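Local coordinates for protein arsenical resistance operon trans-acting repressor (Bacteroides vulgatus, PDB 3KTB) that probably acts as an ArsD-type trans-acting repressor of an arsenical resistance operon and may bind DNA, at residues 26-29 and 30-33; 47-51 and 52-56; 32-35 and 36-40. One frame throughout, in Å; residues are numbered along the deposited sequence.

Contact 1: residues 26-29 and 30-33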
# COMPACT_ATOMS: atom_id res chain seq x y z
N ASN A 26 38.87 -16.59 9.91
CA ASN A 26 38.81 -15.96 11.23
C ASN A 26 38.09 -16.83 12.26
O ASN A 26 36.90 -17.08 12.13
CB ASN A 26 38.14 -14.58 11.11
CG ASN A 26 38.17 -13.81 12.41
OD1 ASN A 26 38.47 -14.36 13.47
ND2 ASN A 26 37.86 -12.51 12.34
N PRO A 27 38.82 -17.28 13.30
CA PRO A 27 38.29 -18.15 14.35
C PRO A 27 37.12 -17.51 15.11
O PRO A 27 36.31 -18.21 15.71
CB PRO A 27 39.48 -18.33 15.30
CG PRO A 27 40.65 -18.03 14.50
CD PRO A 27 40.24 -16.97 13.53
N GLU A 28 37.04 -16.19 15.10
CA GLU A 28 35.89 -15.52 15.70
C GLU A 28 34.61 -16.00 15.01
O GLU A 28 33.63 -16.34 15.67
CB GLU A 28 36.02 -14.00 15.61
CG GLU A 28 36.96 -13.40 16.67
CD GLU A 28 36.49 -13.72 18.08
OE1 GLU A 28 36.92 -14.76 18.65
OE2 GLU A 28 35.66 -12.95 18.60
N LEU A 29 34.63 -16.03 13.68
CA LEU A 29 33.44 -16.46 12.94
C LEU A 29 33.03 -17.86 13.34
O LEU A 29 31.82 -18.16 13.44
CB LEU A 29 33.64 -16.34 11.43
CG LEU A 29 33.69 -14.91 10.89
CD1 LEU A 29 34.26 -14.85 9.45
CD2 LEU A 29 32.32 -14.26 10.96
N MSE A 30 34.01 -18.71 13.59
CA MSE A 30 33.67 -20.07 14.01
C MSE A 30 33.14 -20.05 15.45
O MSE A 30 32.18 -20.75 15.78
CB MSE A 30 34.88 -21.01 13.87
CG MSE A 30 34.61 -22.47 14.21
SE MSE A 30 33.29 -23.45 13.11
CE MSE A 30 34.47 -24.79 12.32
N ARG A 31 33.75 -19.22 16.30
CA ARG A 31 33.28 -19.13 17.68
C ARG A 31 31.78 -18.77 17.71
O ARG A 31 30.94 -19.47 18.31
CB ARG A 31 34.08 -18.12 18.46
CG ARG A 31 33.71 -18.09 19.94
CD ARG A 31 34.56 -17.08 20.71
NE ARG A 31 34.41 -15.72 20.17
CZ ARG A 31 33.32 -14.97 20.35
NH1 ARG A 31 33.25 -13.76 19.83
NH2 ARG A 31 32.29 -15.44 21.05
N ILE A 32 31.44 -17.67 17.05
CA ILE A 32 30.06 -17.18 17.06
C ILE A 32 29.08 -18.13 16.35
O ILE A 32 27.95 -18.31 16.81
CB ILE A 32 29.95 -15.71 16.56
CG1 ILE A 32 28.64 -15.09 17.01
CG2 ILE A 32 30.09 -15.61 15.05
CD1 ILE A 32 28.63 -14.76 18.49
N ALA A 33 29.51 -18.76 15.25
CA ALA A 33 28.64 -19.75 14.60
C ALA A 33 28.34 -20.93 15.52
O ALA A 33 27.23 -21.46 15.54
CB ALA A 33 29.25 -20.23 13.29
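Glu28 and Arg31 form a salt bridge on the first turn of helix 27-41, the helix of a beta-alpha-beta unit in this thioredoxin-like ArsD fold. The grip is side-on and uses two nitrogens. Arg31 NE donates to Glu28 OE1 at 3.1 Å, in a nearly straight bond. Arg31 NH1 donates to Glu28 OE2 at 2.8 Å. Both oxygens lie close to the guanidinium plane, at its edge. The carboxylate is turned 35° from that plane, so OE1 is met on its syn side but out of the carboxylate plane, and OE2 from above it. The two side chains run side by side. Arg31 is extended as far as CD and then bends at chi3 (59°), which turns the NE edge of the guanidinium to Glu28. NH1 also bonds Pro92 O, and NH2 bonds Thr94 OG1, so the guanidinium ties the helix start to the first residue of helix 94-101 and to Pro92 just before it. With all three nitrogens bonded, the group should have little freedom to rotate.

The backbone bonds are those of an alpha helix. Arg31 N donates to Pro27 O, Ile32 N to Glu28 O and Ala33 N to Leu29 O.

Ile32 CG2 lies against the backbone, 3.5 Å from Leu29 O. The Leu29 side chain packs on Met14, Leu20, Tyr91 and Arg48. Met30, a selenomethionine, packs on Leu20 and on Ala33 of a second subunit.

Asn26 is the N-cap. Its OD1 accepts from Glu28 N at 2.8 Å, and this N-H comes from 46° above the plane of the side-chain carbonyl.

Contact 2: residues 47-51 and 52-56; sequences TRHNL and RDEPQ
His49 ND1 donates to Glu54 OE2 at 2.7 Å across the bend that follows strand 47-50. The bond is short but not straight, with an N-H...O angle of 132°. Ring and carboxylate planes stand 80° apart. OE2 is met on its syn side but out of the carboxylate plane, and is tilted from the ring plane. The other ring nitrogen, NE2, bonds Glu8 OE1, so the imidazole is held at both nitrogens between two carboxylates, which would probably favour a positive charge on it.

The tight part of the contact centres on Asn50, a buried residue. Its backbone O takes two N-H groups: Glu54 N at 2.8 Å, almost straight, and Asp53 N at 2.9 Å from above the carbonyl plane. Its side chain turns back over the same bend, with CG anti to the backbone N (chi1 174°). OD1 then accepts from Arg52 N at 3.1 Å, again from above the plane. ND2 gives its stronger bond to Met14 O. This turn leads out of an outermost strand of the sheet within this chain, the last strand of the beta-alpha-beta unit 7-11, 27-41, 47-50, toward helix 57-60.

The outer side is looser. Asn50 ND2 reaches Asp53 OD1 only weakly, at 3.3 Å. Arg52 NH1 and Asp53 OD2 form a charge pair in which no N-H points at the oxygen, though Arg52, partly exposed, also packs on Cys15 of a third subunit. Leu51 CD1 comes 3.9 Å from Pro55 CA, while Pro55, itself exposed, sets its CG 3.4 Å from Leu51 O.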
# COMPACT_ATOMS: atom_id res chain seq x y z
N THR A 47 19.06 -14.17 15.08
CA THR A 47 18.88 -13.85 13.66
C THR A 47 20.16 -13.18 13.16
O THR A 47 20.70 -12.30 13.84
CB THR A 47 17.63 -12.93 13.46
OG1 THR A 47 16.44 -13.65 13.82
CG2 THR A 47 17.51 -12.48 12.01
N ARG A 48 20.66 -13.63 12.01
CA ARG A 48 21.85 -13.02 11.40
C ARG A 48 21.48 -12.41 10.08
O ARG A 48 20.66 -12.98 9.34
CB ARG A 48 22.87 -14.07 11.02
CG ARG A 48 23.78 -14.51 12.07
CD ARG A 48 24.77 -15.46 11.42
NE ARG A 48 26.04 -14.79 11.34
CZ ARG A 48 27.20 -15.37 11.58
NH1 ARG A 48 27.22 -16.66 11.91
NH2 ARG A 48 28.33 -14.65 11.50
N HIS A 49 22.14 -11.32 9.73
CA HIS A 49 22.05 -10.81 8.37
C HIS A 49 23.43 -10.64 7.75
O HIS A 49 24.41 -10.32 8.43
CB HIS A 49 21.29 -9.48 8.33
CG HIS A 49 19.97 -9.53 9.03
ND1 HIS A 49 18.94 -10.34 8.61
CD2 HIS A 49 19.53 -8.89 10.14
CE1 HIS A 49 17.91 -10.20 9.43
NE2 HIS A 49 18.24 -9.32 10.36
N ASN A 50 23.48 -10.86 6.44
CA ASN A 50 24.69 -10.62 5.66
C ASN A 50 24.45 -9.46 4.67
O ASN A 50 23.53 -9.51 3.84
CB ASN A 50 25.05 -11.92 4.92
CG ASN A 50 26.22 -11.76 3.97
OD1 ASN A 50 26.88 -10.72 3.92
ND2 ASN A 50 26.48 -12.81 3.19
N LEU A 51 25.25 -8.40 4.77
CA LEU A 51 25.07 -7.23 3.91
C LEU A 51 24.99 -7.58 2.41
O LEU A 51 24.18 -7.06 1.66
CB LEU A 51 26.19 -6.21 4.14
CG LEU A 51 26.16 -4.97 3.26
CD1 LEU A 51 24.74 -4.39 3.18
CD2 LEU A 51 27.15 -3.90 3.77
N ARG A 52 25.85 -8.48 1.98
CA ARG A 52 25.83 -8.92 0.59
C ARG A 52 24.49 -9.54 0.16
O ARG A 52 24.08 -9.41 -0.99
CB ARG A 52 26.95 -9.92 0.36
CG ARG A 52 26.73 -10.78 -0.85
CD ARG A 52 28.00 -11.46 -1.23
NE ARG A 52 27.77 -12.35 -2.35
CZ ARG A 52 27.29 -13.58 -2.24
NH1 ARG A 52 27.00 -14.08 -1.04
NH2 ARG A 52 27.10 -14.31 -3.33
N ASP A 53 23.83 -10.22 1.09
CA ASP A 53 22.61 -10.97 0.76
C ASP A 53 21.32 -10.19 1.04
O ASP A 53 20.37 -10.27 0.28
CB ASP A 53 22.59 -12.32 1.50
CG ASP A 53 23.63 -13.30 0.96
OD1 ASP A 53 23.96 -14.28 1.68
OD2 ASP A 53 24.12 -13.10 -0.18
N GLU A 54 21.28 -9.45 2.15
CA GLU A 54 20.08 -8.70 2.50
C GLU A 54 20.43 -7.24 2.72
O GLU A 54 20.41 -6.78 3.84
CB GLU A 54 19.47 -9.21 3.80
CG GLU A 54 19.20 -10.68 3.83
CD GLU A 54 19.15 -11.21 5.25
OE1 GLU A 54 20.03 -12.04 5.60
OE2 GLU A 54 18.25 -10.78 6.01
N PRO A 55 20.73 -6.52 1.64
CA PRO A 55 21.15 -5.12 1.78
C PRO A 55 20.02 -4.26 2.33
O PRO A 55 20.28 -3.29 3.05
CB PRO A 55 21.48 -4.70 0.35
CG PRO A 55 21.66 -5.98 -0.41
CD PRO A 55 20.75 -6.97 0.23
N GLN A 56 18.78 -4.62 1.99
CA GLN A 56 17.65 -3.75 2.31
C GLN A 56 17.38 -3.67 3.81
O GLN A 56 16.81 -2.68 4.30
CB GLN A 56 16.38 -4.18 1.55
CG GLN A 56 15.23 -3.17 1.63
CD GLN A 56 14.71 -2.76 0.26
OE1 GLN A 56 14.95 -3.44 -0.74
NE2 GLN A 56 13.99 -1.64 0.21

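Contact 3: residues 32-35 and 36-40; sequences IAVV and IESLK
Segments 32-35 and 36-40 are one unbroken run of alpha helix, joined by four backbone bonds. Ile36 N donates to Ile32 O, Glu37 N to Ala33 O, Ser38 N to Val34 O and Leu39 N to Val35 O, all within 2.9 to 3.1 Å. Lys40 N continues the series to Ile36 O.

Val34 O carries a second bond. Ser38 OG donates to it at 3.2 Å, from 36° above the carbonyl plane. The backbone N of Ser38 comes from the opposite face of that plane. The serine hydroxyl folds back here because OG lies beside its own backbone N (chi1 -62°). One carbonyl oxygen is thus gripped by two donors of the same residue, N and OG, and the hydroxyl proton is used within the helix.

Helix 27-41 is the crossover helix of a beta-alpha-beta unit, between the parallel strands 7-11 and 47-50. Its buried sides carry the apolar contacts. Val35 and Leu39 lie side by side and point the same way, with Val35 CG1 3.8 Å from Leu39 CD1. Leu39 CG also sits 3.4 Å from Val35 O. Both residues pack on Met97 of helix 94-101. Leu39 further meets Ile44 and Val46.

Ile32 CG1 meets Ile36 CD1 more loosely, at 4.2 Å. These two isoleucines rest on the Arg48 side chain of strand 47-50. On another side of the helix, Val34 packs on Val34 of a second subunit. Glu37 packs on Met30 of that subunit. The Glu37 chain bends at chi2 (63°), and its OE2 makes a salt bridge with Lys41 NZ.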
# COMPACT_ATOMS: atom_id res chain seq x y z
N ILE A 32 31.44 -17.67 17.05
CA ILE A 32 30.06 -17.18 17.06
C ILE A 32 29.08 -18.13 16.35
O ILE A 32 27.95 -18.31 16.81
CB ILE A 32 29.95 -15.71 16.56
CG1 ILE A 32 28.64 -15.09 17.01
CG2 ILE A 32 30.09 -15.61 15.05
CD1 ILE A 32 28.63 -14.76 18.49
N ALA A 33 29.51 -18.76 15.25
CA ALA A 33 28.64 -19.75 14.60
C ALA A 33 28.34 -20.93 15.52
O ALA A 33 27.23 -21.46 15.54
CB ALA A 33 29.25 -20.23 13.29
N VAL A 34 29.33 -21.35 16.30
CA VAL A 34 29.11 -22.47 17.21
C VAL A 34 28.13 -22.06 18.31
O VAL A 34 27.23 -22.83 18.67
CB VAL A 34 30.43 -22.92 17.89
CG1 VAL A 34 30.12 -23.76 19.15
CG2 VAL A 34 31.27 -23.69 16.90
N VAL A 35 28.31 -20.85 18.83
CA VAL A 35 27.40 -20.32 19.84
C VAL A 35 25.97 -20.28 19.29
O VAL A 35 25.04 -20.77 19.91
CB VAL A 35 27.85 -18.94 20.32
CG1 VAL A 35 26.68 -18.17 20.95
CG2 VAL A 35 29.05 -19.05 21.31
N ILE A 36 25.82 -19.73 18.09
CA ILE A 36 24.50 -19.58 17.48
C ILE A 36 23.78 -20.91 17.31
O ILE A 36 22.58 -21.03 17.55
CB ILE A 36 24.56 -18.80 16.15
CG1 ILE A 36 24.81 -17.32 16.45
CG2 ILE A 36 23.23 -18.93 15.39
CD1 ILE A 36 25.09 -16.48 15.23
N GLU A 37 24.54 -21.92 16.93
CA GLU A 37 23.99 -23.25 16.73
C GLU A 37 23.62 -23.88 18.09
O GLU A 37 22.58 -24.55 18.22
CB GLU A 37 24.98 -24.10 15.94
CG GLU A 37 24.69 -25.56 15.87
CD GLU A 37 23.37 -25.87 15.18
OE1 GLU A 37 22.89 -25.01 14.40
OE2 GLU A 37 22.82 -26.98 15.42
N SER A 38 24.44 -23.67 19.11
CA SER A 38 24.08 -24.22 20.44
C SER A 38 22.78 -23.60 20.93
O SER A 38 21.95 -24.29 21.55
CB SER A 38 25.16 -23.96 21.49
OG SER A 38 26.38 -24.58 21.15
N LEU A 39 22.61 -22.30 20.69
CA LEU A 39 21.36 -21.64 21.09
C LEU A 39 20.17 -22.20 20.30
O LEU A 39 19.12 -22.46 20.89
CB LEU A 39 21.45 -20.12 20.93
CG LEU A 39 22.51 -19.56 21.88
CD1 LEU A 39 22.94 -18.16 21.49
CD2 LEU A 39 21.99 -19.62 23.31
N LYS A 40 20.36 -22.40 18.99
CA LYS A 40 19.31 -22.89 18.11
C LYS A 40 18.78 -24.21 18.65
O LYS A 40 17.56 -24.42 18.80
CB LYS A 40 19.84 -23.06 16.68
CG LYS A 40 18.80 -23.54 15.63
CD LYS A 40 19.44 -23.60 14.23
CE LYS A 40 18.54 -24.21 13.13
NZ LYS A 40 18.27 -25.69 13.29

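Contacts 1 and 3 are successive parts of helix 27-41 and share Ile32 and Ala33. Contact 2 lies at the end of strand 47-50, the next element in the chain, with its centre about 18 Å from each of the others. Contact 3 is the buried one, and its side chains meet mainly through apolar groups. Contact 1, at the helix start, is partly buried and relies on a cap and a salt bridge. Contact 2 is at the surface, where polar side chains shape a turn. Arg48 joins all three by packing on Leu29, Ile32 and Ile36. Contacts 1 and 3 also both face the second subunit, whereas contact 2 touches a third.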